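Local coordinates for protein alginate lyase (Aplysia kurodai, PDB 5GMT) that probably cleaves the glycosidic bonds of alginate as a lyase of polysaccharide lyase family 14, with specificity for polymannuronate, at residues 93-104 / 186-197. Sequence-based numbering, arbitrary orientation.
Sequences MILKYDVYFENF and FMNNKWHSISEE
Leu-95, Tyr-97 and Val-99 pair with Glu-196, Ile-194 and His-192 as the hydrogen-bonded positions of an antiparallel ladder between two neighbouring strands, 93-102 and 191-197. Strand 261-272 flanks the first and strand 208-216 the second. At the Val-99 pair a side chain adds a third bond to the two between backbones: Val-99 O accepts both His-192 N (2.8 Å) and His-192 ND1 (3.3 Å), which reach it from opposite faces of the carbonyl plane. The other ring nitrogen, NE2, accepts Met-187 N in a nearly straight bond of 2.8 Å, so the imidazole is fixed at both nitrogens and ties the strand to the turn before it. The edge of Phe-101 meets the face of this imidazole in an offset edge-to-face contact, planes at 81°, while Phe-186 lies obliquely against Phe-101. Such a sheet, stacked on a second antiparallel one, makes the β-sandwich of the concanavalin-like clan; Tyr-97, Ile-194 and Glu-196 face strands 110-118 and 136-143 of that partner sheet. On the other face, Trp-191 lies across Tyr-100: CB of Tyr-100 sits 3.6 Å from the centroid of the indole six-membered ring, and the phenol turns its edge to the five-membered ring. Next to them Ser-193 OG donates to Asp-98 OD1 (2.7 Å) from above the carboxylate plane, and Lys-266 forms a salt bridge with OD2. Beyond the ladder, Asn-188 OD1 accepts Phe-104 N at 3.0 Å.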
loop_
_atom_site.group_PDB
_atom_site.type_symbol
_atom_site.label_atom_id
_atom_site.label_comp_id
_atom_site.label_asym_id
_atom_site.label_seq_id
_atom_site.Cartn_x
_atom_site.Cartn_y
_atom_site.Cartn_z
ATOM N N MET A 93 1.661 -13.654 0.464
ATOM C CA MET A 93 2.513 -12.749 1.201
ATOM C C MET A 93 1.667 -11.968 2.196
ATOM O O MET A 93 0.519 -11.631 1.910
ATOM C CB MET A 93 3.219 -11.812 0.215
ATOM C CG MET A 93 4.548 -11.266 0.630
ATOM S SD MET A 93 5.229 -10.234 -0.687
ATOM C CE MET A 93 6.229 -11.428 -1.566
ATOM N N ILE A 94 2.232 -11.690 3.367
ATOM C CA ILE A 94 1.597 -10.808 4.333
ATOM C C ILE A 94 2.491 -9.597 4.570
ATOM O O ILE A 94 3.663 -9.747 4.899
ATOM C CB ILE A 94 1.337 -11.508 5.692
ATOM C CG1 ILE A 94 0.420 -12.723 5.524
ATOM C CG2 ILE A 94 0.741 -10.529 6.694
ATOM C CD1 ILE A 94 0.214 -13.494 6.833
ATOM N N LEU A 95 1.947 -8.405 4.379
ATOM C CA LEU A 95 2.668 -7.180 4.720
ATOM C C LEU A 95 2.103 -6.617 6.004
ATOM O O LEU A 95 0.891 -6.488 6.129
ATOM C CB LEU A 95 2.532 -6.140 3.609
ATOM C CG LEU A 95 3.083 -4.747 3.911
ATOM C CD1 LEU A 95 4.599 -4.814 4.060
ATOM C CD2 LEU A 95 2.701 -3.746 2.816
ATOM N N LYS A 96 2.969 -6.273 6.952
ATOM C CA LYS A 96 2.523 -5.609 8.175
ATOM C C LYS A 96 3.313 -4.338 8.346
ATOM O O LYS A 96 4.484 -4.312 8.013
ATOM C CB LYS A 96 2.730 -6.492 9.402
ATOM C CG LYS A 96 1.946 -7.787 9.398
ATOM C CD LYS A 96 2.147 -8.545 10.697
ATOM C CE LYS A 96 1.440 -9.880 10.650
ATOM N NZ LYS A 96 1.553 -10.617 11.946
ATOM N N TYR A 97 2.680 -3.293 8.873
ATOM C CA TYR A 97 3.403 -2.112 9.315
ATOM C C TYR A 97 2.513 -1.321 10.250
ATOM O O TYR A 97 1.300 -1.501 10.248
ATOM C CB TYR A 97 3.863 -1.233 8.144
ATOM C CG TYR A 97 2.783 -0.731 7.206
ATOM C CD1 TYR A 97 2.438 -1.455 6.069
ATOM C CD2 TYR A 97 2.121 0.470 7.444
ATOM C CE1 TYR A 97 1.451 -0.992 5.178
ATOM C CE2 TYR A 97 1.139 0.942 6.564
ATOM C CZ TYR A 97 0.811 0.203 5.431
ATOM O OH TYR A 97 -0.161 0.664 4.552
ATOM N N ASP A 98 3.134 -0.470 11.058
ATOM C CA ASP A 98 2.416 0.479 11.885
ATOM C C ASP A 98 2.463 1.852 11.234
ATOM O O ASP A 98 3.514 2.266 10.750
ATOM C CB ASP A 98 3.031 0.567 13.289
ATOM C CG ASP A 98 2.958 -0.741 14.048
ATOM O OD1 ASP A 98 2.044 -1.564 13.791
ATOM O OD2 ASP A 98 3.823 -0.933 14.929
ATOM N N VAL A 99 1.337 2.559 11.227
ATOM C CA VAL A 99 1.331 3.941 10.753
ATOM C C VAL A 99 0.596 4.877 11.723
ATOM O O VAL A 99 -0.487 4.555 12.221
ATOM C CB VAL A 99 0.705 4.040 9.336
ATOM C CG1 VAL A 99 -0.712 3.461 9.317
ATOM C CG2 VAL A 99 0.707 5.468 8.829
ATOM N N TYR A 100 1.222 6.022 11.997
ATOM C CA TYR A 100 0.630 7.106 12.779
ATOM C C TYR A 100 0.202 8.247 11.858
ATOM O O TYR A 100 0.986 8.685 11.017
ATOM C CB TYR A 100 1.644 7.620 13.815
ATOM C CG TYR A 100 1.081 8.585 14.836
ATOM C CD1 TYR A 100 0.911 9.932 14.538
ATOM C CD2 TYR A 100 0.756 8.151 16.114
ATOM C CE1 TYR A 100 0.399 10.822 15.487
ATOM C CE2 TYR A 100 0.246 9.028 17.065
ATOM C CZ TYR A 100 0.074 10.359 16.746
ATOM O OH TYR A 100 -0.434 11.222 17.702
ATOM N N PHE A 101 -1.026 8.740 12.013
ATOM C CA PHE A 101 -1.478 9.915 11.265
ATOM C C PHE A 101 -1.468 11.139 12.160
ATOM O O PHE A 101 -2.161 11.172 13.169
ATOM C CB PHE A 101 -2.895 9.718 10.703
ATOM C CG PHE A 101 -3.009 8.585 9.725
ATOM C CD1 PHE A 101 -3.299 7.299 10.167
ATOM C CD2 PHE A 101 -2.827 8.802 8.372
ATOM C CE1 PHE A 101 -3.408 6.243 9.273
ATOM C CE2 PHE A 101 -2.940 7.741 7.467
ATOM C CZ PHE A 101 -3.226 6.463 7.926
ATOM N N GLU A 102 -0.697 12.147 11.782
ATOM C CA GLU A 102 -0.621 13.364 12.592
ATOM C C GLU A 102 -1.224 14.560 11.865
ATOM O O GLU A 102 -0.742 14.954 10.797
ATOM C CB GLU A 102 0.833 13.655 12.969
ATOM C CG GLU A 102 0.995 14.916 13.792
ATOM C CD GLU A 102 2.448 15.237 14.042
ATOM O OE1 GLU A 102 3.174 14.330 14.506
ATOM O OE2 GLU A 102 2.864 16.384 13.759
ATOM N N ASN A 103 -2.283 15.119 12.455
ATOM C CA ASN A 103 -2.981 16.301 11.938
ATOM C C ASN A 103 -3.747 16.045 10.633
ATOM O O ASN A 103 -3.766 16.889 9.738
ATOM C CB ASN A 103 -2.005 17.465 11.745
ATOM C CG ASN A 103 -2.689 18.812 11.834
ATOM O OD1 ASN A 103 -3.676 18.964 12.549
ATOM N ND2 ASN A 103 -2.185 19.787 11.094
ATOM N N PHE A 104 -4.382 14.878 10.545
ATOM C CA PHE A 104 -5.276 14.550 9.435
ATOM C C PHE A 104 -6.724 14.862 9.830
ATOM O O PHE A 104 -7.189 14.365 10.855
ATOM C CB PHE A 104 -5.151 13.070 9.055
ATOM C CG PHE A 104 -3.899 12.734 8.277
ATOM C CD1 PHE A 104 -2.651 12.851 8.859
ATOM C CD2 PHE A 104 -3.985 12.266 6.971
ATOM C CE1 PHE A 104 -1.505 12.530 8.142
ATOM C CE2 PHE A 104 -2.836 11.944 6.246
ATOM C CZ PHE A 104 -1.603 12.075 6.837
ATOM N N PHE A 186 -9.339 4.941 9.403
ATOM C CA PHE A 186 -8.156 5.483 10.041
ATOM C C PHE A 186 -8.533 6.656 10.927
ATOM O O PHE A 186 -9.412 7.446 10.577
ATOM C CB PHE A 186 -7.141 5.901 8.983
ATOM C CG PHE A 186 -6.758 4.786 8.063
ATOM C CD1 PHE A 186 -6.013 3.711 8.533
ATOM C CD2 PHE A 186 -7.139 4.805 6.736
ATOM C CE1 PHE A 186 -5.653 2.667 7.685
ATOM C CE2 PHE A 186 -6.784 3.766 5.887
ATOM C CZ PHE A 186 -6.047 2.698 6.360
ATOM N N MET A 187 -7.863 6.761 12.072
ATOM C CA MET A 187 -8.157 7.808 13.046
ATOM C C MET A 187 -7.001 8.777 13.195
ATOM O O MET A 187 -5.848 8.364 13.300
ATOM C CB MET A 187 -8.485 7.190 14.406
ATOM C CG MET A 187 -9.611 6.179 14.358
ATOM S SD MET A 187 -10.050 5.584 16.001
ATOM C CE MET A 187 -10.771 7.059 16.713
ATOM N N ASN A 188 -7.316 10.066 13.206
ATOM C CA ASN A 188 -6.313 11.095 13.455
ATOM C C ASN A 188 -5.606 10.907 14.797
ATOM O O ASN A 188 -6.214 10.464 15.776
ATOM C CB ASN A 188 -6.971 12.473 13.394
ATOM C CG ASN A 188 -5.967 13.604 13.448
ATOM O OD1 ASN A 188 -4.792 13.424 13.131
ATOM N ND2 ASN A 188 -6.435 14.787 13.832
ATOM N N ASN A 189 -4.311 11.220 14.811
ATOM C CA ASN A 189 -3.487 11.246 16.023
ATOM C C ASN A 189 -3.427 9.918 16.763
ATOM O O ASN A 189 -3.381 9.876 18.002
ATOM C CB ASN A 189 -3.987 12.359 16.956
ATOM C CG ASN A 189 -3.886 13.737 16.314
ATOM O OD1 ASN A 189 -2.911 14.037 15.619
ATOM N ND2 ASN A 189 -4.910 14.567 16.511
ATOM N N LYS A 190 -3.398 8.828 15.999
ATOM C CA LYS A 190 -3.275 7.496 16.572
ATOM C C LYS A 190 -2.351 6.615 15.746
ATOM O O LYS A 190 -2.244 6.796 14.536
ATOM C CB LYS A 190 -4.643 6.825 16.658
ATOM C CG LYS A 190 -5.506 7.277 17.825
ATOM C CD LYS A 190 -6.728 6.369 17.925
ATOM C CE LYS A 190 -7.492 6.591 19.223
ATOM N NZ LYS A 190 -6.673 6.206 20.404
ATOM N N TRP A 191 -1.718 5.651 16.405
ATOM C CA TRP A 191 -1.028 4.572 15.719
ATOM C C TRP A 191 -2.057 3.575 15.219
ATOM O O TRP A 191 -3.081 3.349 15.876
ATOM C CB TRP A 191 -0.042 3.859 16.646
ATOM C CG TRP A 191 1.266 4.555 16.819
ATOM C CD1 TRP A 191 1.705 5.225 17.928
ATOM C CD2 TRP A 191 2.322 4.640 15.855
ATOM N NE1 TRP A 191 2.968 5.721 17.712
ATOM C CE2 TRP A 191 3.371 5.376 16.445
ATOM C CE3 TRP A 191 2.479 4.162 14.546
ATOM C CZ2 TRP A 191 4.562 5.655 15.774
ATOM C CZ3 TRP A 191 3.656 4.438 13.874
ATOM C CH2 TRP A 191 4.688 5.176 14.485
ATOM N N HIS A 192 -1.772 2.970 14.070
ATOM C CA HIS A 192 -2.583 1.876 13.539
ATOM C C HIS A 192 -1.675 0.724 13.177
ATOM O O HIS A 192 -0.631 0.940 12.559
ATOM C CB HIS A 192 -3.370 2.304 12.301
ATOM C CG HIS A 192 -4.236 3.496 12.521
ATOM N ND1 HIS A 192 -3.724 4.757 12.741
ATOM C CD2 HIS A 192 -5.584 3.621 12.572
ATOM C CE1 HIS A 192 -4.718 5.608 12.911
ATOM N NE2 HIS A 192 -5.858 4.945 12.813
ATOM N N SER A 193 -2.045 -0.491 13.560
ATOM C CA SER A 193 -1.326 -1.649 13.044
ATOM C C SER A 193 -2.092 -2.131 11.831
ATOM O O SER A 193 -3.320 -2.273 11.870
ATOM C CB SER A 193 -1.188 -2.752 14.092
ATOM O OG SER A 193 -0.211 -2.394 15.049
ATOM N N ILE A 194 -1.362 -2.358 10.744
ATOM C CA ILE A 194 -1.989 -2.712 9.476
ATOM C C ILE A 194 -1.451 -4.057 9.014
ATOM O O ILE A 194 -0.240 -4.281 9.047
ATOM C CB ILE A 194 -1.721 -1.635 8.407
ATOM C CG1 ILE A 194 -2.403 -0.320 8.814
ATOM C CG2 ILE A 194 -2.197 -2.105 7.038
ATOM C CD1 ILE A 194 -2.399 0.735 7.712
ATOM N N SER A 195 -2.340 -4.965 8.628
ATOM C CA SER A 195 -1.876 -6.173 7.956
ATOM C C SER A 195 -2.602 -6.340 6.638
ATOM O O SER A 195 -3.797 -6.072 6.545
ATOM C CB SER A 195 -2.059 -7.420 8.844
ATOM O OG SER A 195 -3.420 -7.701 9.088
ATOM N N GLU A 196 -1.861 -6.755 5.612
ATOM C CA GLU A 196 -2.455 -7.035 4.317
ATOM C C GLU A 196 -1.949 -8.389 3.876
ATOM O O GLU A 196 -0.761 -8.543 3.609
ATOM C CB GLU A 196 -2.101 -5.969 3.277
ATOM C CG GLU A 196 -2.804 -6.208 1.922
ATOM C CD GLU A 196 -2.292 -5.316 0.800
ATOM O OE1 GLU A 196 -1.064 -5.088 0.729
ATOM O OE2 GLU A 196 -3.119 -4.845 -0.020
ATOM N N GLU A 197 -2.851 -9.363 3.827
ATOM C CA GLU A 197 -2.516 -10.713 3.420
ATOM C C GLU A 197 -3.058 -10.962 2.021
ATOM O O GLU A 197 -4.240 -10.763 1.756
ATOM C CB GLU A 197 -3.077 -11.752 4.399
ATOM C CG GLU A 197 -2.791 -13.182 3.943
ATOM C CD GLU A 197 -2.968 -14.226 5.040
ATOM O OE1 GLU A 197 -3.453 -13.878 6.133
ATOM O OE2 GLU A 197 -2.621 -15.404 4.799
HETATM O O HOH W 1 -0.550 13.691 16.997
HETATM O O HOH W 2 -5.020 17.354 14.493
#